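Long-range contacts in lectin CEL-I, N-acetyl-D-galactosamine-specific C-type (Cucumaria echinata, PDB 4WQQ), which binds sugars through calcium as a C-type lectin, natively specific for N-acetylgalactosamine and here engineered to recognise mannose: residues A[27-32]-A[43-48]; A[71-76]-A[128-133]; A[77-82]-A[110-115]; A[100-105]-A[123-128]. The protein carries 3 engineered substitutions. All coordinates share one frame; numbering follows the deposited sequence.

Interaction 1: A[27-32]-A[43-48]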
loop_
_atom_site.group_PDB
_atom_site.type_symbol
_atom_site.label_atom_id
_atom_site.label_comp_id
_atom_site.label_asym_id
_atom_site.label_seq_id
_atom_site.Cartn_x
_atom_site.Cartn_y
_atom_site.Cartn_z
ATOM N N ASN A 27 1.925 5.670 -23.380
ATOM C CA ASN A 27 1.479 4.372 -22.950
ATOM C C ASN A 27 2.107 3.960 -21.613
ATOM O O ASN A 27 1.464 3.368 -20.800
ATOM C CB ASN A 27 1.768 3.316 -23.984
ATOM C CG ASN A 27 1.269 1.965 -23.555
ATOM O OD1 ASN A 27 0.045 1.766 -23.356
ATOM N ND2 ASN A 27 2.160 1.055 -23.376
ATOM N N ALA A 28 3.379 4.356 -21.373
ATOM C CA ALA A 28 3.969 4.131 -20.056
ATOM C C ALA A 28 3.128 4.835 -18.927
ATOM O O ALA A 28 2.937 4.287 -17.852
ATOM C CB ALA A 28 5.400 4.578 -20.069
ATOM N N HIS A 29 2.716 6.065 -19.170
ATOM C CA HIS A 29 1.949 6.847 -18.245
ATOM C C HIS A 29 0.654 6.097 -17.922
ATOM O O HIS A 29 0.312 5.888 -16.747
ATOM C CB HIS A 29 1.673 8.212 -18.849
ATOM C CG HIS A 29 0.938 9.130 -17.933
ATOM N ND1 HIS A 29 0.338 10.275 -18.364
ATOM C CD2 HIS A 29 0.846 9.144 -16.585
ATOM C CE1 HIS A 29 -0.216 10.897 -17.325
ATOM N NE2 HIS A 29 0.068 10.221 -16.235
ATOM N N HIS A 30 -0.058 5.710 -18.996
ATOM C CA HIS A 30 -1.250 4.862 -18.882
ATOM C C HIS A 30 -1.022 3.595 -18.063
ATOM O O HIS A 30 -1.805 3.307 -17.160
ATOM C CB HIS A 30 -1.772 4.524 -20.301
ATOM C CG HIS A 30 -2.823 3.457 -20.323
ATOM N ND1 HIS A 30 -4.167 3.727 -20.128
ATOM C CD2 HIS A 30 -2.723 2.122 -20.480
ATOM C CE1 HIS A 30 -4.853 2.593 -20.181
ATOM N NE2 HIS A 30 -4.000 1.609 -20.372
ATOM N N GLU A 31 0.033 2.829 -18.354
ATOM C CA GLU A 31 0.284 1.601 -17.683
ATOM C C GLU A 31 0.538 1.851 -16.207
ATOM O O GLU A 31 -0.027 1.177 -15.354
ATOM C CB GLU A 31 1.516 0.900 -18.277
ATOM C CG GLU A 31 1.228 0.188 -19.587
ATOM C CD GLU A 31 0.219 -0.929 -19.437
ATOM O OE1 GLU A 31 -0.566 -1.110 -20.384
ATOM O OE2 GLU A 31 0.206 -1.613 -18.395
ATOM N N CYS A 32 1.368 2.828 -15.873
ATOM C CA CYS A 32 1.575 3.113 -14.436
ATOM C C CYS A 32 0.306 3.479 -13.672
ATOM O O CYS A 32 0.060 2.999 -12.590
ATOM C CB CYS A 32 2.625 4.247 -14.164
ATOM S SG CYS A 32 4.325 3.775 -14.585
ATOM N N ARG A 43 -1.954 6.474 -5.323
ATOM C CA ARG A 43 -1.669 6.823 -6.726
ATOM C C ARG A 43 -0.491 6.023 -7.195
ATOM O O ARG A 43 0.524 5.975 -6.543
ATOM C CB ARG A 43 -1.366 8.336 -6.835
ATOM C CG ARG A 43 -0.683 8.708 -8.139
ATOM C CD ARG A 43 -0.187 10.139 -8.225
ATOM N NE ARG A 43 -1.294 11.064 -8.162
ATOM C CZ ARG A 43 -2.051 11.389 -9.198
ATOM N NH1 ARG A 43 -1.709 11.061 -10.434
ATOM N NH2 ARG A 43 -3.116 12.113 -9.012
ATOM N N SER A 44 -0.655 5.356 -8.341
ATOM C CA SER A 44 0.444 4.836 -9.113
ATOM C C SER A 44 0.633 5.724 -10.306
ATOM O O SER A 44 -0.310 6.114 -10.941
ATOM C CB SER A 44 0.152 3.392 -9.519
ATOM O OG SER A 44 1.196 2.797 -10.295
ATOM N N ASP A 45 1.878 6.068 -10.617
ATOM C CA ASP A 45 2.144 7.032 -11.697
ATOM C C ASP A 45 3.570 6.835 -12.168
ATOM O O ASP A 45 4.363 6.025 -11.575
ATOM C CB ASP A 45 1.871 8.426 -11.174
ATOM C CG ASP A 45 1.412 9.390 -12.225
ATOM O OD1 ASP A 45 1.913 9.324 -13.393
ATOM O OD2 ASP A 45 0.646 10.322 -11.876
ATOM N N LEU A 46 3.928 7.437 -13.263
ATOM C CA LEU A 46 5.339 7.493 -13.627
ATOM C C LEU A 46 6.154 8.121 -12.475
ATOM O O LEU A 46 5.672 8.980 -11.794
ATOM C CB LEU A 46 5.527 8.313 -14.906
ATOM C CG LEU A 46 5.222 7.528 -16.199
ATOM C CD1 LEU A 46 5.067 8.459 -17.371
ATOM C CD2 LEU A 46 6.225 6.423 -16.508
ATOM N N VAL A 47 7.376 7.664 -12.294
ATOM C CA VAL A 47 8.241 8.124 -11.187
ATOM C C VAL A 47 8.477 9.627 -11.312
ATOM O O VAL A 47 8.730 10.184 -12.404
ATOM C CB VAL A 47 9.538 7.262 -11.182
ATOM C CG1 VAL A 47 10.336 7.500 -12.451
ATOM C CG2 VAL A 47 10.366 7.533 -9.954
ATOM N N SER A 48 8.383 10.308 -10.171
ATOM C CA SER A 48 8.873 11.673 -10.013
ATOM C C SER A 48 10.109 11.625 -9.139
ATOM O O SER A 48 10.214 10.712 -8.344
ATOM C CB SER A 48 7.806 12.541 -9.414
ATOM O OG SER A 48 7.413 12.083 -8.125
HETATM O O HOH W 1 -1.029 11.036 -13.866
#
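H29 and L46 meet where helix 25-34 lies against strand 42-46: CD1 of L46 sits 3.6 Å from CA of H29, while the other methyl, CD2, reaches 3.8 Å to SG of C32 and also touches A28. One leucine thus straddles a full turn of the helix. CB of C32 lies 3.4 Å from C of D45. At the C-terminal end of helix segment 27-32, OG of S44 donates to O of C32 over 2.6 Å; being anti to the backbone N (chi1 180°), the hydroxyl is held out to the helix. Further out, the edge of the H29 ring faces D45, the ring and carboxylate planes only 10° apart, and a water joins NE2 of H29 to OD2 of D45. R43 forms a salt bridge with that same OD2, and T88 takes OD1. The axes of helix 27-32 and strand 43-46 run nearly antiparallel, at 163°. A helix of the C-type lectin domain is thereby packed on its sheet: the C32-C136 disulfide ties it to strand 132-140, and backbone bonds from R43 and D45 place strand 42-46 beside that same strand.

Interaction 2: A[71-76]-A[128-133]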
loop_
_atom_site.group_PDB
_atom_site.type_symbol
_atom_site.label_atom_id
_atom_site.label_comp_id
_atom_site.label_asym_id
_atom_site.label_seq_id
_atom_site.Cartn_x
_atom_site.Cartn_y
_atom_site.Cartn_z
ATOM N N GLN A 71 16.847 4.445 -22.658
ATOM C CA GLN A 71 16.391 5.428 -21.742
ATOM C C GLN A 71 15.249 4.871 -20.902
ATOM O O GLN A 71 14.718 3.780 -21.159
ATOM C CB GLN A 71 15.940 6.715 -22.501
ATOM C CG GLN A 71 17.071 7.503 -23.197
ATOM C CD GLN A 71 17.504 6.881 -24.495
ATOM O OE1 GLN A 71 16.686 6.532 -25.378
ATOM N NE2 GLN A 71 18.811 6.723 -24.655
ATOM N N LEU A 72 14.907 5.656 -19.891
ATOM C CA LEU A 72 13.876 5.355 -18.900
ATOM C C LEU A 72 12.908 6.518 -18.798
ATOM O O LEU A 72 13.242 7.594 -18.300
ATOM C CB LEU A 72 14.502 5.054 -17.553
ATOM C CG LEU A 72 13.538 4.672 -16.391
ATOM C CD1 LEU A 72 13.064 3.245 -16.486
ATOM C CD2 LEU A 72 14.117 4.911 -15.039
ATOM N N TRP A 73 11.658 6.318 -19.226
ATOM C CA TRP A 73 10.621 7.350 -18.945
ATOM C C TRP A 73 10.410 7.653 -17.500
ATOM O O TRP A 73 10.314 6.732 -16.653
ATOM C CB TRP A 73 9.275 6.921 -19.501
ATOM C CG TRP A 73 9.209 6.776 -21.028
ATOM C CD1 TRP A 73 8.757 5.708 -21.706
ATOM C CD2 TRP A 73 9.511 7.777 -22.025
ATOM N NE1 TRP A 73 8.794 5.928 -23.050
ATOM C CE2 TRP A 73 9.252 7.179 -23.292
ATOM C CE3 TRP A 73 9.991 9.117 -21.979
ATOM C CZ2 TRP A 73 9.449 7.881 -24.519
ATOM C CZ3 TRP A 73 10.182 9.796 -23.166
ATOM C CH2 TRP A 73 9.905 9.147 -24.451
ATOM N N ILE A 74 10.296 8.940 -17.235
ATOM C CA ILE A 74 9.851 9.461 -15.949
ATOM C C ILE A 74 8.649 10.360 -16.158
ATOM O O ILE A 74 8.331 10.778 -17.301
ATOM C CB ILE A 74 11.002 10.162 -15.163
ATOM C CG1 ILE A 74 11.466 11.411 -15.952
ATOM C CG2 ILE A 74 12.150 9.198 -14.984
ATOM C CD1 ILE A 74 12.674 12.166 -15.384
ATOM N N GLY A 75 7.999 10.752 -15.066
ATOM C CA GLY A 75 6.746 11.467 -15.162
ATOM C C GLY A 75 6.808 12.957 -15.473
ATOM O O GLY A 75 5.899 13.677 -15.135
ATOM N N LEU A 76 7.822 13.374 -16.210
ATOM C CA LEU A 76 8.117 14.803 -16.421
ATOM C C LEU A 76 7.721 15.172 -17.831
ATOM O O LEU A 76 8.064 14.469 -18.790
ATOM C CB LEU A 76 9.630 15.081 -16.222
ATOM C CG LEU A 76 10.085 16.538 -16.084
ATOM C CD1 LEU A 76 9.701 17.106 -14.767
ATOM C CD2 LEU A 76 11.572 16.648 -16.270
ATOM N N ALA A 128 6.999 12.269 -28.625
ATOM C CA ALA A 128 5.886 11.344 -28.390
ATOM C C ALA A 128 5.960 10.069 -29.137
ATOM O O ALA A 128 5.188 9.123 -28.865
ATOM C CB ALA A 128 4.579 12.110 -28.724
ATOM N N ALA A 129 6.834 10.001 -30.113
ATOM C CA ALA A 129 7.045 8.775 -30.864
ATOM C C ALA A 129 8.213 7.957 -30.363
ATOM O O ALA A 129 8.331 6.834 -30.710
ATOM C CB ALA A 129 7.245 9.102 -32.335
ATOM N N ALA A 130 9.104 8.551 -29.560
ATOM C CA ALA A 130 10.211 7.839 -28.972
ATOM C C ALA A 130 9.724 6.735 -28.053
ATOM O O ALA A 130 8.570 6.735 -27.585
ATOM C CB ALA A 130 11.065 8.841 -28.213
ATOM N N GLN A 131 10.574 5.747 -27.868
ATOM C CA GLN A 131 10.242 4.669 -26.970
ATOM C C GLN A 131 11.370 4.482 -25.954
ATOM O O GLN A 131 12.513 4.785 -26.239
ATOM C CB GLN A 131 9.955 3.365 -27.736
ATOM C CG GLN A 131 8.781 3.538 -28.707
ATOM C CD GLN A 131 7.942 2.321 -29.024
ATOM O OE1 GLN A 131 7.109 2.366 -29.953
ATOM N NE2 GLN A 131 8.121 1.258 -28.322
ATOM N N ALA A 132 11.012 3.968 -24.770
ATOM C CA ALA A 132 11.877 3.799 -23.654
ATOM C C ALA A 132 11.258 2.817 -22.697
ATOM O O ALA A 132 10.078 2.503 -22.836
ATOM C CB ALA A 132 12.189 5.110 -22.927
ATOM N N LYS A 133 12.075 2.378 -21.718
ATOM C CA LYS A 133 11.612 1.545 -20.608
ATOM C C LYS A 133 10.852 2.472 -19.639
ATOM O O LYS A 133 10.840 3.677 -19.885
ATOM C CB LYS A 133 12.764 0.824 -19.938
ATOM C CG LYS A 133 13.667 0.111 -20.912
ATOM C CD LYS A 133 12.985 -0.995 -21.691
ATOM C CE LYS A 133 13.995 -1.643 -22.706
ATOM N NZ LYS A 133 15.128 -2.300 -21.992
HETATM O O HOH W 2 13.933 7.248 -26.014
HETATM O O HOH W 3 15.160 3.524 -24.928
#
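W73 lies across the backbone of 130-133, a worked case of an indole packed on the chain leading into a strand. It opens the W-I-G-L sequence of 73-76, the WIGL motif of C-type lectin domains. CG, anti to the carbonyl carbon (chi1 -64°), turns the indole toward 130-133. CB and CG stay near O of K133, the carbonyl that also accepts the backbone N of W73 at 2.8 Å. CD1 is the next to touch it, and the five-membered ring then receives the methyl of A132: CB stands 3.5 Å from the ring centroid, 11° off the normal, a CH-pi contact over one face. NE1 donates to the main-chain O of T23. At the ring edge CZ2 lies 3.4 Å from O of A130, near the ring plane, and CH2 ends 3.9 Å from CB of A130. On the main chain, N of K133 donates to O of Q71 over 3.0 Å, completing a parallel bridge of L72 with K133. The chemistry is therefore divided: two main-chain bonds fix the register, alanine methyls fit over one face and at the rim, and two waters carry the polar link between Q71 and Q131.

Interaction 3: A[77-82]-A[110-115]. With CA (calcium ion), chain E; CA (calcium ion), chain G; CA (calcium ion), chain F; MAN (alpha-D-mannopyranose), chain H.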
loop_
_atom_site.group_PDB
_atom_site.type_symbol
_atom_site.label_atom_id
_atom_site.label_comp_id
_atom_site.label_asym_id
_atom_site.label_seq_id
_atom_site.Cartn_x
_atom_site.Cartn_y
_atom_site.Cartn_z
ATOM N N TYR A 77 6.924 16.236 -17.952
ATOM C CA TYR A 77 6.529 16.648 -19.308
ATOM C C TYR A 77 6.192 18.120 -19.416
ATOM O O TYR A 77 5.815 18.774 -18.407
ATOM C CB TYR A 77 5.375 15.741 -19.788
ATOM C CG TYR A 77 3.958 15.939 -19.222
ATOM C CD1 TYR A 77 3.678 16.043 -17.886
ATOM C CD2 TYR A 77 2.865 15.969 -20.103
ATOM C CE1 TYR A 77 2.365 16.221 -17.413
ATOM C CE2 TYR A 77 1.554 16.102 -19.635
ATOM C CZ TYR A 77 1.314 16.224 -18.298
ATOM O OH TYR A 77 0.057 16.380 -17.846
ATOM N N ASP A 78 6.279 18.667 -20.653
ATOM C CA ASP A 78 5.921 20.076 -20.861
ATOM C C ASP A 78 4.939 20.302 -22.018
ATOM O O ASP A 78 5.014 21.302 -22.744
ATOM C CB ASP A 78 7.183 20.922 -21.032
ATOM C CG ASP A 78 7.867 20.752 -22.417
ATOM O OD1 ASP A 78 7.803 19.694 -23.028
ATOM O OD2 ASP A 78 8.523 21.679 -22.881
ATOM N N LYS A 79 4.038 19.340 -22.197
ATOM C CA LYS A 79 2.945 19.410 -23.125
ATOM C C LYS A 79 2.102 20.674 -22.948
ATOM O O LYS A 79 1.758 21.302 -23.917
ATOM C CB LYS A 79 2.011 18.194 -22.974
ATOM C CG LYS A 79 0.850 18.220 -23.919
ATOM C CD LYS A 79 -0.084 17.017 -23.845
ATOM C CE LYS A 79 -1.359 17.400 -24.604
ATOM N NZ LYS A 79 -2.058 16.196 -25.073
ATOM N N TYR A 80 1.743 21.025 -21.723
ATOM C CA TYR A 80 0.795 22.126 -21.493
ATOM C C TYR A 80 1.440 23.497 -21.568
ATOM O O TYR A 80 0.796 24.479 -22.055
ATOM C CB TYR A 80 0.016 21.902 -20.174
ATOM C CG TYR A 80 -1.007 20.806 -20.447
ATOM C CD1 TYR A 80 -2.127 21.079 -21.239
ATOM C CD2 TYR A 80 -0.786 19.502 -20.044
ATOM C CE1 TYR A 80 -3.010 20.080 -21.588
ATOM C CE2 TYR A 80 -1.663 18.480 -20.397
ATOM C CZ TYR A 80 -2.737 18.761 -21.185
ATOM O OH TYR A 80 -3.613 17.769 -21.521
ATOM N N ASN A 81 2.680 23.570 -21.072
ATOM C CA ASN A 81 3.437 24.776 -21.009
ATOM C C ASN A 81 4.839 24.486 -21.439
ATOM O O ASN A 81 5.665 24.066 -20.627
ATOM C CB ASN A 81 3.397 25.410 -19.626
ATOM C CG ASN A 81 2.095 26.129 -19.379
ATOM O OD1 ASN A 81 1.930 27.324 -19.750
ATOM N ND2 ASN A 81 1.161 25.431 -18.831
ATOM N N GLU A 82 5.079 24.613 -22.742
ATOM C CA GLU A 82 6.399 24.388 -23.302
ATOM C C GLU A 82 7.496 25.074 -22.533
ATOM O O GLU A 82 7.461 26.306 -22.331
ATOM C CB GLU A 82 6.440 24.796 -24.778
ATOM C CG GLU A 82 7.786 24.679 -25.514
ATOM C CD GLU A 82 8.310 23.261 -25.560
ATOM O OE1 GLU A 82 9.537 23.103 -25.316
ATOM O OE2 GLU A 82 7.491 22.355 -25.786
ATOM N N GLU A 110 9.738 17.864 -28.489
ATOM C CA GLU A 110 10.142 16.984 -27.420
ATOM C C GLU A 110 9.542 17.493 -26.144
ATOM O O GLU A 110 10.021 18.490 -25.538
ATOM C CB GLU A 110 11.669 16.844 -27.331
ATOM C CG GLU A 110 12.323 16.174 -28.530
ATOM C CD GLU A 110 13.773 15.804 -28.261
ATOM O OE1 GLU A 110 14.486 16.649 -27.632
ATOM O OE2 GLU A 110 14.235 14.706 -28.697
ATOM N N ASP A 111 8.533 16.760 -25.676
ATOM C CA ASP A 111 7.824 17.150 -24.498
ATOM C C ASP A 111 7.898 16.162 -23.294
ATOM O O ASP A 111 7.204 16.334 -22.321
ATOM C CB ASP A 111 6.367 17.491 -24.831
ATOM C CG ASP A 111 6.198 18.786 -25.709
ATOM O OD1 ASP A 111 7.191 19.543 -26.006
ATOM O OD2 ASP A 111 5.027 19.041 -26.090
ATOM N N TYR A 112 8.710 15.128 -23.378
ATOM C CA TYR A 112 8.602 13.966 -22.475
ATOM C C TYR A 112 9.950 13.629 -21.883
ATOM O O TYR A 112 10.916 13.365 -22.613
ATOM C CB TYR A 112 7.911 12.747 -23.179
ATOM C CG TYR A 112 6.614 13.183 -23.721
ATOM C CD1 TYR A 112 5.533 13.411 -22.854
ATOM C CD2 TYR A 112 6.503 13.577 -25.068
ATOM C CE1 TYR A 112 4.352 13.934 -23.310
ATOM C CE2 TYR A 112 5.302 14.109 -25.527
ATOM C CZ TYR A 112 4.237 14.260 -24.661
ATOM O OH TYR A 112 3.043 14.814 -25.155
ATOM N N GLY A 113 10.025 13.632 -20.562
ATOM C CA GLY A 113 11.274 13.425 -19.844
ATOM C C GLY A 113 11.682 11.969 -19.627
ATOM O O GLY A 113 10.831 11.094 -19.541
ATOM N N GLN A 114 12.990 11.695 -19.625
ATOM C CA GLN A 114 13.509 10.360 -19.473
ATOM C C GLN A 114 14.945 10.434 -18.891
ATOM O O GLN A 114 15.659 11.409 -19.133
ATOM C CB GLN A 114 13.523 9.604 -20.842
ATOM C CG GLN A 114 14.360 10.296 -21.913
ATOM C CD GLN A 114 14.342 9.688 -23.305
ATOM O OE1 GLN A 114 15.173 10.089 -24.084
ATOM N NE2 GLN A 114 13.394 8.813 -23.655
ATOM N N PHE A 115 15.347 9.418 -18.152
ATOM C CA PHE A 115 16.791 9.217 -17.850
ATOM C C PHE A 115 17.536 8.682 -19.075
ATOM O O PHE A 115 17.081 7.765 -19.781
ATOM C CB PHE A 115 16.978 8.139 -16.762
ATOM C CG PHE A 115 16.563 8.516 -15.355
ATOM C CD1 PHE A 115 15.873 9.661 -15.030
ATOM C CD2 PHE A 115 16.887 7.650 -14.333
ATOM C CE1 PHE A 115 15.502 9.923 -13.736
ATOM C CE2 PHE A 115 16.582 7.939 -13.025
ATOM C CZ PHE A 115 15.883 9.058 -12.715
HETATM CA CA CA E . 9.102 20.588 -25.008
HETATM CA CA CA G . 5.776 21.199 -27.047
HETATM CA CA CA F . 16.246 16.325 -25.996
HETATM C C1 MAN H . 20.002 13.450 -29.378
HETATM C C2 MAN H . 19.876 14.703 -28.562
HETATM C C3 MAN H . 18.698 14.664 -27.600
HETATM C C4 MAN H . 17.472 14.162 -28.347
HETATM C C5 MAN H . 17.789 12.729 -28.835
HETATM C C6 MAN H . 16.675 11.982 -29.528
HETATM O O1 MAN H . 20.525 12.527 -28.463
HETATM O O2 MAN H . 19.628 15.693 -29.525
HETATM O O3 MAN H . 18.479 15.999 -27.155
HETATM O O4 MAN H . 16.399 14.208 -27.426
HETATM O O5 MAN H . 18.776 12.933 -29.916
HETATM O O6 MAN H . 16.305 12.963 -30.476
HETATM O O HOH W 4 4.510 22.081 -25.356
HETATM O O HOH W 5 11.310 20.633 -24.207
HETATM O O HOH W 6 7.670 21.208 -28.618
#
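Y77 and Y112 form an antiparallel non-hydrogen-bonded pair, next to which N of D78 donates to O of D111 over 3.0 Å. The Y77 side chain packs obliquely on its partner, CB lying 3.9 Å from CD1 of Y112, and K79 passes its methylenes near the Y112 hydroxyl. The acidic groups converge on calcium. D78 grips one ion with both carboxylate oxygens, its CG set between backbone N and carbonyl carbon (chi1 75°); its OD2 also accepts from the backbone N of G83. The carboxylate of D111 stands almost perpendicular to it, the planes 86° apart. E82 also chelates this ion, and O of E110 binds it at 2.4 Å; OD1 of D111, OD1 of N105 and a water complete the shell. This is the auxiliary calcium site of the C-type lectin fold, here with a second ion beside it: OE2 of E82 and OD1 of D111, 2.8 Å apart, both bridge the two metals. D111 and Y112 both face N126, making a classic beta bulge. E110 turns the other way, its OE1 binding the sugar-site calcium and accepting from the backbone N of H106, while OE2 lies 2.6 Å from O4 of mannose and accepts a hydrogen bond from O6 at 3.2 Å.

Interaction 4: A[100-105]-A[123-128]. Engineered in segment 100-105: E102 (natural residue Gln), N104 (natural residue Asp). With CA (calcium ion), chain F; CA (calcium ion), chain E; MAN (alpha-D-mannopyranose), chain H.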
loop_
_atom_site.group_PDB
_atom_site.type_symbol
_atom_site.label_atom_id
_atom_site.label_comp_id
_atom_site.label_asym_id
_atom_site.label_seq_id
_atom_site.Cartn_x
_atom_site.Cartn_y
_atom_site.Cartn_z
ATOM N N GLY A 100 23.669 17.705 -20.173
ATOM C CA GLY A 100 24.228 18.845 -20.885
ATOM C C GLY A 100 23.440 19.156 -22.113
ATOM O O GLY A 100 23.163 18.267 -22.899
ATOM N N GLY A 101 23.050 20.411 -22.249
ATOM C CA GLY A 101 22.210 20.902 -23.357
ATOM C C GLY A 101 20.742 20.533 -23.405
ATOM O O GLY A 101 20.024 20.953 -24.336
ATOM N N GLU A 102 20.273 19.808 -22.371
ATOM C CA GLU A 102 18.848 19.495 -22.273
ATOM C C GLU A 102 18.195 20.430 -21.226
ATOM O O GLU A 102 18.911 20.890 -20.295
ATOM C CB GLU A 102 18.728 18.041 -21.846
ATOM C CG GLU A 102 19.512 17.106 -22.750
ATOM C CD GLU A 102 19.045 17.034 -24.215
ATOM O OE1 GLU A 102 17.937 17.489 -24.517
ATOM O OE2 GLU A 102 19.798 16.476 -25.098
ATOM N N PRO A 103 16.876 20.647 -21.309
ATOM C CA PRO A 103 15.976 20.094 -22.385
ATOM C C PRO A 103 16.140 20.938 -23.638
ATOM O O PRO A 103 16.304 22.130 -23.541
ATOM C CB PRO A 103 14.570 20.309 -21.812
ATOM C CG PRO A 103 14.701 21.432 -20.872
ATOM C CD PRO A 103 16.106 21.384 -20.312
ATOM N N ASN A 104 16.230 20.340 -24.795
ATOM C CA ASN A 104 16.435 21.123 -25.986
ATOM C C ASN A 104 15.260 21.162 -26.933
ATOM O O ASN A 104 15.379 21.745 -27.987
ATOM C CB ASN A 104 17.678 20.626 -26.707
ATOM C CG ASN A 104 17.555 19.218 -27.261
ATOM O OD1 ASN A 104 16.619 18.500 -26.990
ATOM N ND2 ASN A 104 18.535 18.818 -28.012
ATOM N N ASN A 105 14.134 20.522 -26.594
ATOM C CA ASN A 105 12.930 20.559 -27.437
ATOM C C ASN A 105 13.275 20.282 -28.897
ATOM O O ASN A 105 12.829 20.979 -29.812
ATOM C CB ASN A 105 12.180 21.899 -27.252
ATOM C CG ASN A 105 10.755 21.815 -27.688
ATOM O OD1 ASN A 105 9.991 20.839 -27.410
ATOM N ND2 ASN A 105 10.337 22.845 -28.403
ATOM N N TRP A 123 18.876 13.615 -17.289
ATOM C CA TRP A 123 17.622 13.681 -17.981
ATOM C C TRP A 123 17.751 14.274 -19.389
ATOM O O TRP A 123 18.557 15.170 -19.650
ATOM C CB TRP A 123 16.636 14.534 -17.209
ATOM C CG TRP A 123 16.419 14.195 -15.760
ATOM C CD1 TRP A 123 16.924 13.146 -15.076
ATOM C CD2 TRP A 123 15.663 14.950 -14.843
ATOM N NE1 TRP A 123 16.473 13.163 -13.795
ATOM C CE2 TRP A 123 15.701 14.272 -13.620
ATOM C CE3 TRP A 123 14.930 16.112 -14.943
ATOM C CZ2 TRP A 123 15.033 14.732 -12.521
ATOM C CZ3 TRP A 123 14.259 16.582 -13.854
ATOM C CH2 TRP A 123 14.298 15.881 -12.659
ATOM N N ASN A 124 16.911 13.732 -20.296
ATOM C CA ASN A 124 16.691 14.242 -21.619
ATOM C C ASN A 124 15.165 14.381 -21.852
ATOM O O ASN A 124 14.370 13.615 -21.285
ATOM C CB ASN A 124 17.237 13.255 -22.600
ATOM C CG ASN A 124 17.000 13.666 -24.019
ATOM O OD1 ASN A 124 17.187 14.813 -24.409
ATOM N ND2 ASN A 124 16.529 12.710 -24.813
ATOM N N ASP A 125 14.780 15.366 -22.656
ATOM C CA ASP A 125 13.466 15.438 -23.240
ATOM C C ASP A 125 13.444 14.712 -24.586
ATOM O O ASP A 125 14.383 14.816 -25.408
ATOM C CB ASP A 125 12.935 16.877 -23.324
ATOM C CG ASP A 125 13.817 17.803 -24.202
ATOM O OD1 ASP A 125 15.018 17.522 -24.472
ATOM O OD2 ASP A 125 13.306 18.854 -24.559
ATOM N N ASN A 126 12.339 14.013 -24.826
ATOM C CA ASN A 126 12.222 13.285 -26.066
ATOM C C ASN A 126 10.765 13.400 -26.580
ATOM O O ASN A 126 9.886 14.005 -25.937
ATOM C CB ASN A 126 12.719 11.843 -25.870
ATOM C CG ASN A 126 13.414 11.265 -27.118
ATOM O OD1 ASN A 126 13.012 11.535 -28.263
ATOM N ND2 ASN A 126 14.452 10.430 -26.913
ATOM N N SER A 127 10.525 12.805 -27.725
ATOM C CA SER A 127 9.279 13.032 -28.420
ATOM C C SER A 127 8.180 12.036 -28.073
ATOM O O SER A 127 8.413 11.039 -27.449
ATOM C CB SER A 127 9.554 12.936 -29.907
ATOM O OG SER A 127 9.701 11.554 -30.237
ATOM N N ALA A 128 6.999 12.269 -28.625
ATOM C CA ALA A 128 5.886 11.344 -28.390
ATOM C C ALA A 128 5.960 10.069 -29.137
ATOM O O ALA A 128 5.188 9.123 -28.865
ATOM C CB ALA A 128 4.579 12.110 -28.724
HETATM CA CA CA F . 16.246 16.325 -25.996
HETATM CA CA CA E . 9.102 20.588 -25.008
HETATM C C1 MAN H . 20.002 13.450 -29.378
HETATM C C2 MAN H . 19.876 14.703 -28.562
HETATM C C3 MAN H . 18.698 14.664 -27.600
HETATM C C4 MAN H . 17.472 14.162 -28.347
HETATM C C5 MAN H . 17.789 12.729 -28.835
HETATM C C6 MAN H . 16.675 11.982 -29.528
HETATM O O1 MAN H . 20.525 12.527 -28.463
HETATM O O2 MAN H . 19.628 15.693 -29.525
HETATM O O3 MAN H . 18.479 15.999 -27.155
HETATM O O4 MAN H . 16.399 14.208 -27.426
HETATM O O5 MAN H . 18.776 12.933 -29.916
HETATM O O6 MAN H . 16.305 12.963 -30.476
HETATM O O HOH W 5 11.310 20.633 -24.207
#
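The carboxylate of E102, an engineered residue, and the amide of N124 meet with their planes 77° apart, OE1 of E102 lying 2.8 Å from OD1 of N124 because both bind one calcium ion. The D125 carboxylate takes the backbone N-H groups of N104 and N105 on its syn side: N of N104 reaches OD1 at 3.1 Å, 25° out of the carboxylate plane, and N of N105 reaches OD2 at 2.8 Å. CB of P103, which follows a cis peptide bond, rests against the same carboxylate. D125 binds the calcium through OD1 and main-chain O, its CG between backbone N and carbonyl carbon (chi1 61°), consistent with both reaching one ion. OD1 of N104, also engineered, and OE1 of E110 complete the protein's share of this sugar-binding site; mannose adds O3 and O4. E102-P103-N104 gives the EPN sequence associated with mannose-type C-type lectins, and W123-N124-D125 is the WND motif. ND2 of N124 donates to O4 of mannose at 3.0 Å, that of N104 only weakly to O3, and OE2 of E102 lies 2.5 Å from O3. OD1 of N105 instead binds the auxiliary calcium. Strand 123-126 pairs with strand 112-116, whose Q114 also accepts from ND2 of N124, while W123 packs on I74 and L76 of strand 71-77.

Overall arrangement
The four contacts step from the disulfide-linked helix toward the sugar. Interaction 1 touches interaction 2 through O of V47, 2.8 Å from N of G75, and through A28 packed on W73. Interaction 2 passes the sheet on to interaction 3, with O of L72 2.8 Å from N of F115. Interactions 3 and 4 have centres about 8 Å apart, alternate along the chain, and together build both the auxiliary and the sugar-binding calcium sites, with E110 contributing to each. Mannose is bound by both, whereas A130 of interaction 2 has its side chain about 7 Å from it. Interaction 1, with its centre about 19 Å from that of interaction 4, belongs to the body of the domain.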